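Uncharacterized protein Atu1656/AGR_C_3050 (PDB 2OJH) is of unknown function but is a putative TolB-family protein built as a six-bladed beta-propeller. Local coordinates at residues 22-27 / 65-70. Numbering follows the deposited sequence.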
ATOM      1  N   SER A  22      -6.838   9.996  14.061  1.00 34.00           N
ATOM      2  CA  SER A  22      -6.281   8.756  13.559  1.00 33.31           C
ATOM      3  C   SER A  22      -5.937   7.850  14.731  1.00 33.62           C
ATOM      4  O   SER A  22      -5.465   8.329  15.764  1.00 33.59           O
ATOM      5  CB  SER A  22      -4.987   8.985  12.752  1.00 33.65           C
ATOM      6  OG  SER A  22      -5.105  10.061  11.837  1.00 34.42           O
ATOM      7  N   SER A  23      -6.182   6.551  14.529  1.00 33.00           N
ATOM      8  CA  SER A  23      -5.811   5.478  15.448  1.00 33.06           C
ATOM      9  C   SER A  23      -5.000   4.466  14.652  1.00 33.81           C
ATOM     10  O   SER A  23      -5.529   3.764  13.789  1.00 33.06           O
ATOM     11  CB  SER A  23      -7.061   4.816  16.038  1.00 32.51           C
ATOM     12  OG  SER A  23      -6.721   3.861  17.035  1.00 32.86           O
ATOM     13  N   ILE A  24      -3.697   4.444  14.912  1.00 34.78           N
ATOM     14  CA  ILE A  24      -2.792   3.498  14.278  1.00 35.17           C
ATOM     15  C   ILE A  24      -2.918   2.174  15.066  1.00 35.81           C
ATOM     16  O   ILE A  24      -2.695   2.131  16.286  1.00 34.95           O
ATOM     17  CB  ILE A  24      -1.314   4.030  14.240  1.00 35.95           C
ATOM     18  CG1 ILE A  24      -1.187   5.327  13.403  1.00 36.11           C
ATOM     19  CG2 ILE A  24      -0.417   3.003  13.564  1.00 34.89           C
ATOM     20  CD1 ILE A  24      -1.785   6.552  13.977  1.00 40.21           C
ATOM     21  N   GLU A  25      -3.320   1.122  14.363  1.00 35.13           N
ATOM     22  CA  GLU A  25      -3.708  -0.137  14.998  1.00 35.31           C
ATOM     23  C   GLU A  25      -3.084  -1.356  14.323  1.00 35.58           C
ATOM     24  O   GLU A  25      -2.666  -1.282  13.178  1.00 34.97           O
ATOM     25  CB  GLU A  25      -5.229  -0.235  14.992  1.00 35.71           C
ATOM     26  CG  GLU A  25      -5.898   0.856  15.849  1.00 34.61           C
ATOM     27  CD  GLU A  25      -7.421   0.805  15.859  1.00 35.97           C
ATOM     28  OE1 GLU A  25      -8.008  -0.148  15.318  1.00 35.74           O
ATOM     29  OE2 GLU A  25      -8.037   1.741  16.431  1.00 33.70           O
ATOM     30  N   ILE A  26      -3.048  -2.488  15.027  1.00 34.98           N
ATOM     31  CA  ILE A  26      -2.540  -3.736  14.466  1.00 35.57           C
ATOM     32  C   ILE A  26      -3.564  -4.813  14.727  1.00 34.94           C
ATOM     33  O   ILE A  26      -4.180  -4.822  15.791  1.00 35.56           O
ATOM     34  CB  ILE A  26      -1.231  -4.102  15.171  1.00 35.71           C
ATOM     35  CG1 ILE A  26      -0.106  -3.179  14.676  1.00 36.26           C
ATOM     36  CG2 ILE A  26      -0.919  -5.589  14.994  1.00 37.71           C
ATOM     37  CD1 ILE A  26       1.118  -3.201  15.643  1.00 38.52           C
ATOM     38  N   PHE A  27      -3.803  -5.677  13.742  1.00 34.32           N
ATOM     39  CA  PHE A  27      -4.733  -6.783  13.911  1.00 34.35           C
ATOM     40  C   PHE A  27      -3.939  -8.051  13.634  1.00 34.44           C
ATOM     41  O   PHE A  27      -3.194  -8.143  12.632  1.00 34.25           O
ATOM     42  CB  PHE A  27      -5.872  -6.668  12.919  1.00 33.78           C
ATOM     43  CG  PHE A  27      -6.949  -7.711  13.083  1.00 35.57           C
ATOM     44  CD1 PHE A  27      -7.931  -7.559  14.035  1.00 35.47           C
ATOM     45  CD2 PHE A  27      -6.993  -8.829  12.238  1.00 35.86           C
ATOM     46  CE1 PHE A  27      -8.952  -8.533  14.199  1.00 37.19           C
ATOM     47  CE2 PHE A  27      -7.977  -9.782  12.367  1.00 35.72           C
ATOM     48  CZ  PHE A  27      -8.979  -9.637  13.352  1.00 35.31           C
ATOM     49  N   TYR A  65       7.143   9.373   8.783  1.00 37.04           N
ATOM     50  CA  TYR A  65       7.466   9.168  10.197  1.00 36.87           C
ATOM     51  C   TYR A  65       7.641   7.697  10.579  1.00 37.38           C
ATOM     52  O   TYR A  65       6.871   6.837  10.133  1.00 37.50           O
ATOM     53  CB  TYR A  65       6.351   9.745  11.079  1.00 36.11           C
ATOM     54  CG  TYR A  65       6.140  11.225  10.943  1.00 35.99           C
ATOM     55  CD1 TYR A  65       5.324  11.741   9.946  1.00 35.64           C
ATOM     56  CD2 TYR A  65       6.728  12.111  11.839  1.00 34.43           C
ATOM     57  CE1 TYR A  65       5.124  13.126   9.816  1.00 35.07           C
ATOM     58  CE2 TYR A  65       6.515  13.492  11.730  1.00 36.93           C
ATOM     59  CZ  TYR A  65       5.718  13.982  10.708  1.00 36.49           C
ATOM     60  OH  TYR A  65       5.501  15.336  10.575  1.00 36.80           O
ATOM     61  N   ARG A  66       8.620   7.419  11.442  1.00 37.63           N
ATOM     62  CA  ARG A  66       8.738   6.095  12.067  1.00 38.50           C
ATOM     63  C   ARG A  66       8.056   6.100  13.449  1.00 38.69           C
ATOM     64  O   ARG A  66       8.265   7.020  14.248  1.00 38.50           O
ATOM     65  CB  ARG A  66      10.211   5.691  12.232  1.00 38.89           C
ATOM     66  CG  ARG A  66      11.003   5.599  10.937  1.00 39.15           C
ATOM     67  CD  ARG A  66      12.450   5.187  11.192  1.00 40.07           C
ATOM     68  NE  ARG A  66      13.329   5.716  10.140  1.00 44.01           N
ATOM     69  CZ  ARG A  66      13.975   6.892  10.205  1.00 47.09           C
ATOM     70  NH1 ARG A  66      14.761   7.287   9.198  1.00 44.08           N
ATOM     71  NH2 ARG A  66      13.834   7.690  11.266  1.00 45.59           N
ATOM     72  N   LEU A  67       7.241   5.079  13.718  1.00 38.41           N
ATOM     73  CA  LEU A  67       6.628   4.886  15.037  1.00 39.32           C
ATOM     74  C   LEU A  67       7.079   3.542  15.596  1.00 38.78           C
ATOM     75  O   LEU A  67       6.707   2.492  15.048  1.00 38.28           O
ATOM     76  CB  LEU A  67       5.111   4.902  14.936  1.00 39.19           C
ATOM     77  CG  LEU A  67       4.383   6.230  14.720  1.00 41.00           C
ATOM     78  CD1 LEU A  67       4.654   6.883  13.343  1.00 40.97           C
ATOM     79  CD2 LEU A  67       2.904   5.929  14.861  1.00 41.43           C
ATOM     80  N   SER A  68       7.897   3.583  16.648  1.00 38.75           N
ATOM     81  CA  SER A  68       8.429   2.368  17.261  0.50 38.84           C
ATOM     82  C   SER A  68       7.342   1.539  17.933  1.00 39.20           C
ATOM     83  O   SER A  68       6.481   2.073  18.617  1.00 39.30           O
ATOM     84  CB  SER A  68       9.513   2.706  18.278  0.50 38.77           C
ATOM     85  OG  SER A  68      10.081   1.516  18.773  0.50 37.78           O
ATOM     86  N   LEU A  69       7.408   0.232  17.731  1.00 40.13           N
ATOM     87  CA  LEU A  69       6.433  -0.706  18.307  1.00 41.24           C
ATOM     88  C   LEU A  69       6.769  -1.155  19.737  1.00 42.21           C
ATOM     89  O   LEU A  69       5.934  -1.756  20.409  1.00 42.45           O
ATOM     90  CB  LEU A  69       6.227  -1.905  17.385  1.00 41.15           C
ATOM     91  CG  LEU A  69       5.445  -1.533  16.113  1.00 40.59           C
ATOM     92  CD1 LEU A  69       5.460  -2.672  15.155  1.00 38.37           C
ATOM     93  CD2 LEU A  69       4.000  -1.125  16.432  1.00 41.02           C
ATOM     94  N   ALA A  70       7.978  -0.852  20.192  1.00 42.87           N
ATOM     95  CA  ALA A  70       8.353  -1.021  21.607  1.00 44.04           C
ATOM     96  C   ALA A  70       8.865   0.316  22.110  1.00 45.04           C
ATOM     97  O   ALA A  70       9.487   1.077  21.364  1.00 45.20           O
ATOM     98  CB  ALA A  70       9.417  -2.070  21.756  1.00 44.16           C
TER
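Ile26 and Leu69 meet tip to tip, with Ile26 CD1 3.6 Å from Leu69 CD2. This is the closer of two apolar contacts between 22-27 and 65-70. The CG1 arm of Ile26 lies beside its backbone N (chi1 -74°) and carries CD1 outward to the leucine. Leu69 follows the end of its strand. Its CB does not point at 22-27, but the end of the side chain comes nearer and CD2 reaches the isoleucine. The second apolar pair is looser: Ile24 CG1 lies 4.4 Å from Leu67 CD2. Both of these residues direct their CB toward the other segment.

No hydrogen bond crosses between the segments. The backbones stay well apart, with 9.6 Å between the CA atoms of Ile24 and Leu67. The contact is therefore side-chain packing between two adjacent blades of the propeller, and it buries a modest 118 Å².

On 22-27, Ser23 OG donates to Glu25 OE2 at 2.6 Å, on the carboxylate lone pair that faces away from OE1. Glu25 OE1 also forms a salt bridge with Arg290 on strand 285-291.

Strand 22-28 is the middle strand of its antiparallel sheet, between 33-40 and 285-291. Strands from the N- and C-terminal ends of the chain thus close one blade, the "Velcro" closure known in beta-propellers. Strand 63-68 belongs to the next sheet, between 55-60 and 76-77. Ile24 also packs on Leu56 and Leu58 of 55-60, while Ile26 touches Val37 of 33-40.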